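Local coordinates for putative iron-regulated protein A (Parabacteroides distasonis ATCC 8503, PDB 4ECG), which is of unknown function but binds calcium ions and, as an imelysin-like (M75 family) protein, may take part in iron uptake, at residues A[90-95]-A[289-294]; A[107-112]-A[275-280]; A[283-288]-A[344-349]. All coordinates share one frame; numbering follows the deposited sequence.

Interaction 1 of 3, residues A[90-95]-A[289-294]; sequences QSEAFL and KNNIVS. With CA (calcium ion), chain F.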
loop_
_atom_site.group_PDB
_atom_site.type_symbol
_atom_site.label_atom_id
_atom_site.label_comp_id
_atom_site.label_asym_id
_atom_site.label_seq_id
_atom_site.Cartn_x
_atom_site.Cartn_y
_atom_site.Cartn_z
ATOM N N GLN A 90 1.664 3.543 -2.791
ATOM C CA GLN A 90 1.801 3.410 -4.234
ATOM C C GLN A 90 2.460 2.100 -4.643
ATOM O O GLN A 90 2.662 1.851 -5.839
ATOM C CB GLN A 90 2.521 4.628 -4.846
ATOM C CG GLN A 90 1.653 5.883 -4.751
ATOM C CD GLN A 90 2.149 7.068 -5.551
ATOM O OE1 GLN A 90 3.233 7.067 -6.076
ATOM N NE2 GLN A 90 1.340 8.095 -5.611
ATOM N N SER A 91 2.728 1.216 -3.672
ATOM C CA SER A 91 3.392 -0.048 -3.978
ATOM C C SER A 91 2.541 -1.246 -3.670
ATOM O O SER A 91 2.995 -2.380 -3.833
ATOM C CB SER A 91 4.716 -0.150 -3.221
ATOM O OG SER A 91 4.513 -0.596 -1.906
ATOM N N GLU A 92 1.298 -1.016 -3.267
ATOM C CA GLU A 92 0.434 -2.112 -2.856
ATOM C C GLU A 92 -0.136 -2.920 -4.015
ATOM O O GLU A 92 -0.750 -3.980 -3.763
ATOM C CB GLU A 92 -0.656 -1.660 -1.880
ATOM C CG GLU A 92 -0.083 -1.348 -0.483
ATOM C CD GLU A 92 -1.101 -1.344 0.666
ATOM O OE1 GLU A 92 -2.096 -2.108 0.622
ATOM O OE2 GLU A 92 -0.858 -0.586 1.647
ATOM N N ALA A 93 0.083 -2.473 -5.259
ATOM C CA ALA A 93 -0.317 -3.295 -6.428
ATOM C C ALA A 93 0.716 -4.390 -6.683
ATOM O O ALA A 93 0.474 -5.280 -7.497
ATOM C CB ALA A 93 -0.517 -2.447 -7.690
ATOM N N PHE A 94 1.855 -4.318 -5.976
ATOM C CA PHE A 94 2.880 -5.326 -6.076
ATOM C C PHE A 94 3.497 -5.746 -4.718
ATOM O O PHE A 94 4.691 -5.573 -4.445
ATOM C CB PHE A 94 3.951 -4.904 -7.089
ATOM C CG PHE A 94 4.400 -3.483 -6.982
ATOM C CD1 PHE A 94 3.719 -2.483 -7.628
ATOM C CD2 PHE A 94 5.538 -3.152 -6.285
ATOM C CE1 PHE A 94 4.183 -1.159 -7.588
ATOM C CE2 PHE A 94 5.982 -1.865 -6.228
ATOM C CZ PHE A 94 5.311 -0.856 -6.886
ATOM N N LEU A 95 2.648 -6.338 -3.886
ATOM C CA LEU A 95 3.063 -6.855 -2.588
ATOM C C LEU A 95 3.641 -8.250 -2.750
ATOM O O LEU A 95 4.171 -8.826 -1.781
ATOM C CB LEU A 95 1.883 -6.914 -1.622
ATOM C CG LEU A 95 1.497 -5.571 -1.035
ATOM C CD1 LEU A 95 0.104 -5.736 -0.443
ATOM C CD2 LEU A 95 2.568 -5.132 -0.016
ATOM N N LYS A 289 -6.456 6.404 -2.466
ATOM C CA LYS A 289 -6.073 6.953 -3.748
ATOM C C LYS A 289 -4.702 6.439 -4.165
ATOM O O LYS A 289 -4.505 6.060 -5.343
ATOM C CB LYS A 289 -6.074 8.518 -3.718
ATOM C CG LYS A 289 -5.536 9.200 -4.971
ATOM C CD LYS A 289 -4.909 10.565 -4.678
ATOM C CE LYS A 289 -3.456 10.434 -4.254
ATOM N NZ LYS A 289 -2.910 11.720 -3.773
ATOM N N ASN A 290 -3.737 6.445 -3.234
ATOM C CA ASN A 290 -2.384 6.022 -3.639
ATOM C C ASN A 290 -2.346 4.524 -3.997
ATOM O O ASN A 290 -1.657 4.142 -4.943
ATOM C CB ASN A 290 -1.331 6.412 -2.612
ATOM C CG ASN A 290 -0.940 7.884 -2.715
ATOM O OD1 ASN A 290 -0.722 8.410 -3.829
ATOM N ND2 ASN A 290 -0.762 8.537 -1.548
ATOM N N ASN A 291 -3.098 3.704 -3.268
ATOM C CA ASN A 291 -3.267 2.320 -3.651
ATOM C C ASN A 291 -3.795 2.112 -5.095
ATOM O O ASN A 291 -3.422 1.153 -5.784
ATOM C CB ASN A 291 -4.261 1.641 -2.741
ATOM C CG ASN A 291 -3.814 1.530 -1.299
ATOM O OD1 ASN A 291 -4.668 1.464 -0.404
ATOM N ND2 ASN A 291 -2.495 1.491 -1.058
ATOM N N ILE A 292 -4.668 2.992 -5.564
ATOM C CA ILE A 292 -5.149 2.843 -6.936
ATOM C C ILE A 292 -4.120 3.459 -7.883
ATOM O O ILE A 292 -3.935 2.962 -8.955
ATOM C CB ILE A 292 -6.540 3.441 -7.100
ATOM C CG1 ILE A 292 -7.492 2.817 -6.074
ATOM C CG2 ILE A 292 -7.024 3.264 -8.526
ATOM C CD1 ILE A 292 -7.627 1.282 -6.098
ATOM N N VAL A 293 -3.373 4.475 -7.458
ATOM C CA VAL A 293 -2.265 5.012 -8.291
ATOM C C VAL A 293 -1.257 3.876 -8.537
ATOM O O VAL A 293 -0.715 3.751 -9.601
ATOM C CB VAL A 293 -1.624 6.338 -7.741
ATOM C CG1 VAL A 293 -0.428 6.798 -8.565
ATOM C CG2 VAL A 293 -2.599 7.470 -7.813
ATOM N N SER A 294 -1.042 3.019 -7.566
ATOM C CA SER A 294 -0.185 1.862 -7.757
ATOM C C SER A 294 -0.634 1.009 -8.942
ATOM O O SER A 294 0.215 0.568 -9.730
ATOM C CB SER A 294 -0.165 0.991 -6.486
ATOM O OG SER A 294 0.838 0.016 -6.555
HETATM CA CA CA F . -1.811 -0.452 4.221
#

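Interaction 2 of 3, residues A[107-112]-A[275-280]; sequences SLDSWP and AVESWY. With CA (calcium ion), chain F; CA (calcium ion), chain K.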
loop_
_atom_site.group_PDB
_atom_site.type_symbol
_atom_site.label_atom_id
_atom_site.label_comp_id
_atom_site.label_asym_id
_atom_site.label_seq_id
_atom_site.Cartn_x
_atom_site.Cartn_y
_atom_site.Cartn_z
ATOM N N SER A 107 5.008 -6.367 8.935
ATOM C CA SER A 107 6.000 -5.811 9.836
ATOM C C SER A 107 5.944 -4.280 9.801
ATOM O O SER A 107 6.065 -3.633 10.817
ATOM C CB SER A 107 7.395 -6.322 9.500
ATOM O OG SER A 107 8.334 -5.905 10.490
ATOM N N LEU A 108 5.734 -3.730 8.620
ATOM C CA LEU A 108 5.753 -2.289 8.368
ATOM C C LEU A 108 4.427 -1.618 8.690
ATOM O O LEU A 108 4.419 -0.428 8.928
ATOM C CB LEU A 108 6.024 -2.044 6.878
ATOM C CG LEU A 108 7.482 -1.919 6.441
ATOM C CD1 LEU A 108 7.554 -2.101 4.945
ATOM C CD2 LEU A 108 8.050 -0.555 6.908
ATOM N N ASP A 109 3.294 -2.350 8.666
ATOM C CA ASP A 109 2.030 -1.654 8.481
ATOM C C ASP A 109 0.826 -2.436 8.986
ATOM O O ASP A 109 -0.233 -2.439 8.359
ATOM C CB ASP A 109 1.890 -1.294 6.988
ATOM C CG ASP A 109 0.875 -0.143 6.701
ATOM O OD1 ASP A 109 0.650 0.759 7.549
ATOM O OD2 ASP A 109 0.334 -0.137 5.555
ATOM N N SER A 110 0.954 -3.020 10.172
ATOM C CA SER A 110 -0.183 -3.707 10.753
ATOM C C SER A 110 -1.264 -2.738 11.239
ATOM O O SER A 110 -0.980 -1.677 11.820
ATOM C CB SER A 110 0.259 -4.658 11.884
ATOM O OG SER A 110 1.117 -5.680 11.386
ATOM N N TRP A 111 -2.509 -3.141 11.001
ATOM C CA TRP A 111 -3.696 -2.475 11.510
ATOM C C TRP A 111 -4.789 -3.510 11.758
ATOM O O TRP A 111 -4.950 -4.472 10.972
ATOM C CB TRP A 111 -4.169 -1.449 10.477
ATOM C CG TRP A 111 -5.310 -0.614 10.962
ATOM C CD1 TRP A 111 -6.653 -0.740 10.643
ATOM C CD2 TRP A 111 -5.253 0.483 11.929
ATOM N NE1 TRP A 111 -7.413 0.166 11.346
ATOM C CE2 TRP A 111 -6.632 0.921 12.136
ATOM C CE3 TRP A 111 -4.246 1.063 12.680
ATOM C CZ2 TRP A 111 -6.947 1.937 13.015
ATOM C CZ3 TRP A 111 -4.565 2.092 13.557
ATOM C CH2 TRP A 111 -5.884 2.528 13.713
ATOM N N PRO A 112 -5.534 -3.370 12.870
ATOM C CA PRO A 112 -5.337 -2.413 13.978
ATOM C C PRO A 112 -4.185 -2.809 14.913
ATOM O O PRO A 112 -3.541 -3.847 14.719
ATOM C CB PRO A 112 -6.673 -2.475 14.744
ATOM C CG PRO A 112 -7.148 -3.855 14.494
ATOM C CD PRO A 112 -6.701 -4.232 13.106
ATOM N N ALA A 275 -12.112 1.401 13.118
ATOM C CA ALA A 275 -11.675 0.514 12.022
ATOM C C ALA A 275 -10.992 1.277 10.884
ATOM O O ALA A 275 -10.419 0.648 10.005
ATOM C CB ALA A 275 -12.819 -0.345 11.479
ATOM N N VAL A 276 -11.055 2.606 10.868
ATOM C CA VAL A 276 -10.464 3.390 9.729
ATOM C C VAL A 276 -8.952 3.460 9.825
ATOM O O VAL A 276 -8.421 4.120 10.693
ATOM C CB VAL A 276 -11.010 4.855 9.651
ATOM C CG1 VAL A 276 -10.281 5.685 8.553
ATOM C CG2 VAL A 276 -12.527 4.855 9.499
ATOM N N GLU A 277 -8.248 2.763 8.948
ATOM C CA GLU A 277 -6.806 2.856 8.900
ATOM C C GLU A 277 -6.315 4.299 8.592
ATOM O O GLU A 277 -6.737 4.877 7.608
ATOM C CB GLU A 277 -6.289 1.881 7.829
ATOM C CG GLU A 277 -4.794 1.588 7.942
ATOM C CD GLU A 277 -4.298 0.423 7.059
ATOM O OE1 GLU A 277 -5.133 -0.393 6.589
ATOM O OE2 GLU A 277 -3.047 0.334 6.851
ATOM N N SER A 278 -5.399 4.830 9.416
ATOM C CA SER A 278 -4.807 6.181 9.300
ATOM C C SER A 278 -5.790 7.272 9.729
ATOM O O SER A 278 -5.635 8.411 9.388
ATOM C CB SER A 278 -4.305 6.499 7.903
ATOM O OG SER A 278 -3.315 5.583 7.535
ATOM N N TRP A 279 -6.759 6.945 10.558
ATOM C CA TRP A 279 -7.492 7.986 11.209
ATOM C C TRP A 279 -6.718 8.827 12.182
ATOM O O TRP A 279 -7.108 9.967 12.454
ATOM C CB TRP A 279 -8.752 7.410 11.856
ATOM C CG TRP A 279 -8.639 6.841 13.240
ATOM C CD1 TRP A 279 -8.448 5.517 13.594
ATOM C CD2 TRP A 279 -8.816 7.550 14.510
ATOM N NE1 TRP A 279 -8.440 5.365 14.954
ATOM C CE2 TRP A 279 -8.703 6.532 15.562
ATOM C CE3 TRP A 279 -9.039 8.859 14.862
ATOM C CZ2 TRP A 279 -8.829 6.833 16.895
ATOM C CZ3 TRP A 279 -9.164 9.161 16.214
ATOM C CH2 TRP A 279 -9.039 8.161 17.210
ATOM N N TYR A 280 -5.629 8.331 12.740
ATOM C CA TYR A 280 -4.877 9.189 13.676
ATOM C C TYR A 280 -4.422 10.478 12.992
ATOM O O TYR A 280 -4.516 11.572 13.564
ATOM C CB TYR A 280 -3.662 8.455 14.293
ATOM C CG TYR A 280 -3.991 7.157 15.007
ATOM C CD1 TYR A 280 -5.163 7.011 15.776
ATOM C CD2 TYR A 280 -3.134 6.075 14.938
ATOM C CE1 TYR A 280 -5.440 5.819 16.447
ATOM C CE2 TYR A 280 -3.431 4.889 15.575
ATOM C CZ TYR A 280 -4.567 4.753 16.336
ATOM O OH TYR A 280 -4.847 3.524 16.966
HETATM CA CA CA F . -1.811 -0.452 4.221
HETATM CA CA CA K . -5.447 -6.190 9.475
HETATM O O HOH W 1 -2.561 -2.443 7.038
HETATM O O HOH W 2 -3.306 -6.474 10.515
HETATM O O HOH W 3 -7.793 -5.876 10.098
HETATM O O HOH W 4 -4.124 -4.574 8.186
#

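Interaction 3 of 3, residues A[283-288]-A[344-349]; sequences NSLDDY and IGYPFR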
loop_
_atom_site.group_PDB
_atom_site.type_symbol
_atom_site.label_atom_id
_atom_site.label_comp_id
_atom_site.label_asym_id
_atom_site.label_seq_id
_atom_site.Cartn_x
_atom_site.Cartn_y
_atom_site.Cartn_z
ATOM N N ASN A 283 -5.013 10.279 7.051
ATOM C CA ASN A 283 -4.297 10.007 5.826
ATOM C C ASN A 283 -5.040 8.963 5.034
ATOM O O ASN A 283 -4.513 8.451 4.074
ATOM C CB ASN A 283 -2.841 9.559 6.111
ATOM C CG ASN A 283 -1.807 10.101 5.098
ATOM O OD1 ASN A 283 -1.437 11.300 5.095
ATOM N ND2 ASN A 283 -1.256 9.186 4.309
ATOM N N SER A 284 -6.275 8.677 5.389
ATOM C CA SER A 284 -6.913 7.470 4.865
ATOM C C SER A 284 -7.212 7.584 3.375
ATOM O O SER A 284 -6.810 6.706 2.569
ATOM C CB SER A 284 -8.173 7.166 5.648
ATOM O OG SER A 284 -7.931 7.444 7.026
ATOM N N LEU A 285 -7.897 8.660 3.012
ATOM C CA LEU A 285 -8.223 8.914 1.597
ATOM C C LEU A 285 -6.987 9.069 0.728
ATOM O O LEU A 285 -6.990 8.585 -0.385
ATOM C CB LEU A 285 -9.160 10.119 1.424
ATOM C CG LEU A 285 -10.555 9.924 2.060
ATOM C CD1 LEU A 285 -11.353 11.219 2.026
ATOM C CD2 LEU A 285 -11.303 8.747 1.421
ATOM N N ASP A 286 -5.933 9.716 1.203
ATOM C CA ASP A 286 -4.667 9.740 0.420
ATOM C C ASP A 286 -4.139 8.296 0.239
ATOM O O ASP A 286 -3.718 7.901 -0.861
ATOM C CB ASP A 286 -3.550 10.591 1.090
ATOM C CG ASP A 286 -3.735 12.083 0.911
ATOM O OD1 ASP A 286 -4.042 12.533 -0.209
ATOM O OD2 ASP A 286 -3.530 12.808 1.909
ATOM N N ASP A 287 -4.188 7.493 1.301
ATOM C CA ASP A 287 -3.754 6.093 1.187
ATOM C C ASP A 287 -4.540 5.388 0.097
ATOM O O ASP A 287 -3.961 4.788 -0.807
ATOM C CB ASP A 287 -3.935 5.333 2.486
ATOM C CG ASP A 287 -2.985 5.806 3.634
ATOM O OD1 ASP A 287 -2.043 6.605 3.404
ATOM O OD2 ASP A 287 -3.216 5.349 4.774
ATOM N N TYR A 288 -5.868 5.488 0.152
ATOM C CA TYR A 288 -6.679 4.693 -0.756
ATOM C C TYR A 288 -6.469 5.099 -2.209
ATOM O O TYR A 288 -6.328 4.241 -3.077
ATOM C CB TYR A 288 -8.159 4.720 -0.413
ATOM C CG TYR A 288 -8.553 4.488 1.050
ATOM C CD1 TYR A 288 -7.821 3.687 1.890
ATOM C CD2 TYR A 288 -9.691 5.071 1.551
ATOM C CE1 TYR A 288 -8.196 3.482 3.217
ATOM C CE2 TYR A 288 -10.085 4.863 2.866
ATOM C CZ TYR A 288 -9.313 4.091 3.700
ATOM O OH TYR A 288 -9.690 3.970 5.007
ATOM N N ILE A 344 -15.010 11.422 -1.960
ATOM C CA ILE A 344 -15.448 11.118 -0.562
ATOM C C ILE A 344 -15.037 12.250 0.353
ATOM O O ILE A 344 -13.937 12.814 0.236
ATOM C CB ILE A 344 -14.930 9.772 0.029
ATOM C CG1 ILE A 344 -15.458 8.587 -0.811
ATOM C CG2 ILE A 344 -15.386 9.605 1.482
ATOM C CD1 ILE A 344 -14.711 7.296 -0.660
ATOM N N GLY A 345 -15.933 12.559 1.283
ATOM C CA GLY A 345 -15.726 13.655 2.198
ATOM C C GLY A 345 -14.530 13.441 3.102
ATOM O O GLY A 345 -14.368 12.402 3.671
ATOM N N TYR A 346 -13.728 14.484 3.267
ATOM C CA TYR A 346 -12.494 14.447 4.026
ATOM C C TYR A 346 -12.672 15.087 5.369
ATOM O O TYR A 346 -13.318 16.142 5.484
ATOM C CB TYR A 346 -11.399 15.219 3.268
ATOM C CG TYR A 346 -10.125 15.452 4.073
ATOM C CD1 TYR A 346 -9.098 14.527 4.063
ATOM C CD2 TYR A 346 -9.967 16.600 4.854
ATOM C CE1 TYR A 346 -7.930 14.760 4.790
ATOM C CE2 TYR A 346 -8.808 16.831 5.584
ATOM C CZ TYR A 346 -7.805 15.910 5.543
ATOM O OH TYR A 346 -6.674 16.132 6.223
ATOM N N PRO A 347 -12.074 14.494 6.404
ATOM C CA PRO A 347 -11.364 13.228 6.387
ATOM C C PRO A 347 -12.393 12.102 6.422
ATOM O O PRO A 347 -13.506 12.336 6.867
ATOM C CB PRO A 347 -10.598 13.279 7.690
ATOM C CG PRO A 347 -11.555 13.960 8.637
ATOM C CD PRO A 347 -12.262 14.990 7.780
ATOM N N PHE A 348 -12.017 10.893 6.006
ATOM C CA PHE A 348 -12.941 9.696 5.977
ATOM C C PHE A 348 -13.474 9.386 7.350
ATOM O O PHE A 348 -14.626 9.033 7.507
ATOM C CB PHE A 348 -12.159 8.484 5.519
ATOM C CG PHE A 348 -12.985 7.249 5.204
ATOM C CD1 PHE A 348 -14.218 7.332 4.562
ATOM C CD2 PHE A 348 -12.468 5.996 5.477
ATOM C CE1 PHE A 348 -14.910 6.191 4.232
ATOM C CE2 PHE A 348 -13.151 4.842 5.153
ATOM C CZ PHE A 348 -14.373 4.942 4.527
ATOM N N ARG A 349 -12.641 9.505 8.367
ATOM C CA ARG A 349 -13.174 9.263 9.728
ATOM C C ARG A 349 -14.332 10.103 10.189
ATOM O O ARG A 349 -14.957 9.716 11.174
ATOM C CB ARG A 349 -12.074 9.247 10.807
ATOM C CG ARG A 349 -11.315 10.535 10.996
ATOM C CD ARG A 349 -12.012 11.504 11.882
ATOM N NE ARG A 349 -11.700 11.323 13.271
ATOM C CZ ARG A 349 -12.572 10.988 14.219
ATOM N NH1 ARG A 349 -13.833 10.690 13.946
ATOM N NH2 ARG A 349 -12.162 10.979 15.475
HETATM O O HOH W 5 -9.672 9.366 8.048
#

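Interaction 1 of 3, residues A[90-95]-A[289-294]
A single serine hydroxyl holds two points of a loop at once: Ser294 OG gives its proton to Gln90 O (2.7 Å) and receives the backbone N-H of Ala93 (2.9 Å). It is a worked example of a helix side-chain hydroxyl joining two backbone groups of a loop, accepting from one and donating to the other, here in the helical imelysin-like fold, where helix 284-300 lies against the irregular turn that follows helix 71-89. The hydroxyl lies well above the plane of the Gln90 carbonyl, not on a lone pair. OG stands anti to the serine's own backbone N (chi1 -169°), which carries it off the helix and in between the two loop groups.

Asn290, one turn before Ser294 on the helix, receives NE2 of the extended Gln90 side chain at its OD1 (2.7 Å, N-H...O angle 154°). The two amide planes stand 72° apart, and NE2 approaches from above the Asn290 carbonyl plane. Arg303 takes the other end of the Gln90 amide, fixing its rotation, while Val293 CG1 packs beside NE2. Asn291, bonded through OD1 to Lys250 and through ND2 to Glu89 O, crosses Glu92 at a slant, and Glu92 OE2 binds a calcium ion. Within the loop, Phe94 N bonds to Ser91 O, and that oxygen sits 3.5 Å above the centre of the Phe94 ring.

Interaction 2 of 3, residues A[107-112]-A[275-280]
Trp111 and Glu277 join two loops of the imelysin-like helical fold beside a calcium site. The second contains a type II beta turn from Val276 to Trp279.

Packing comes first. The CA of Glu277 makes a CH-pi contact, 3.8 Å from the centroid of the Trp111 five-membered ring, and Pro112 CB covers the opposite face. With CG anti to the backbone N (chi1 -174°), the indole reaches across to an aromatic cluster. Its six-membered ring turns an edge toward the face of Tyr280 in an offset edge-to-face pair, planes at 72°, and meets Trp279 rim to rim.

Polar bonding is sparse: Trp111 NE1 makes a weak hydrogen bond to Ala275 O (3.3 Å), and one water bridges Asp109 O and Glu277 OE2.

Charge and metal come third. Asp109 OD2 binds calcium at 2.5 Å and takes Trp88 NE1, while Arg85 pairs with OD1. Glu277 belongs to this site, although here OE2 stays 3.0 Å from the ion and is not among its ligands; OE2 hydrogen-bonds to His149 of the family's GxHxxE motif. The ion and these partners probably ease the closeness of the two carboxylates. A second calcium is held by Trp111 O at 2.3 Å and by three waters.

Interaction 3 of 3, residues A[283-288]-A[344-349]
The rings of Tyr288 and Phe348 meet at right angles, planes 89° apart: the tyrosine turns its edge toward the phenylalanine face in an offset edge-to-face (T-shaped) pair with centroids 5.7 Å apart. One face of Tyr288 lies over its own helix, with Ser284 O 3.1 Å above the ring centre, and Phe348 CD2 sits at its edge, 3.5 Å from Tyr288 OH. In the ring of Tyr346, Pro347 CB lies over one face, and the peptide between the two residues is cis; Leu285 CD1 comes to the ring's edge. The principle illustrated is the packing of a helix start against a connecting loop: in this helical, imelysin-like fold the first turn of helix 284-300 fills the bend between helices 324-343 and 355-377.

Leu285 is the wedge. Its CG is anti to the carbonyl carbon (chi1 -64°), which sends the branched end into the bend. There CD1 meets the carbonyl oxygens of Ile344 and Gly345, at 3.5 Å from Ile344 O, while CD2 packs on Ile344 CB and CG lies 4.1 Å from Phe348 CB. Beyond the rings, Phe348 also touches Val255 of helix 239-259 and Ile358 of helix 355-377.

The polar link is indirect. One water gives a proton to Ser284 OG, which also bonds to Glu277 O, and accepts the backbone N-H of Arg349. Asn283 holds the N-cap position, but its side chain makes no capping bond; its ND2 instead reaches Asp287 OD1 at 2.8 Å.

In the fold
Helix 284-300 ties the set together: its first turn serves interaction 3 and the following turn interaction 1, while the loop just before it belongs to interaction 2. Interaction 1 is the most deeply buried and the closest to the centre of the chain, and direct hydrogen bonds dominate it; the other two are only partly buried and rely more on aromatic and aliphatic packing with waters between. Interactions 1 and 2 share a calcium ion, to which Glu92 and Asp109 each contribute an oxygen. Interactions 2 and 3 touch directly, through Ser278 OG and Asp287 OD2. Interaction 3 contributes no metal ligand and joins the helix to the loop that precedes helix 355-377.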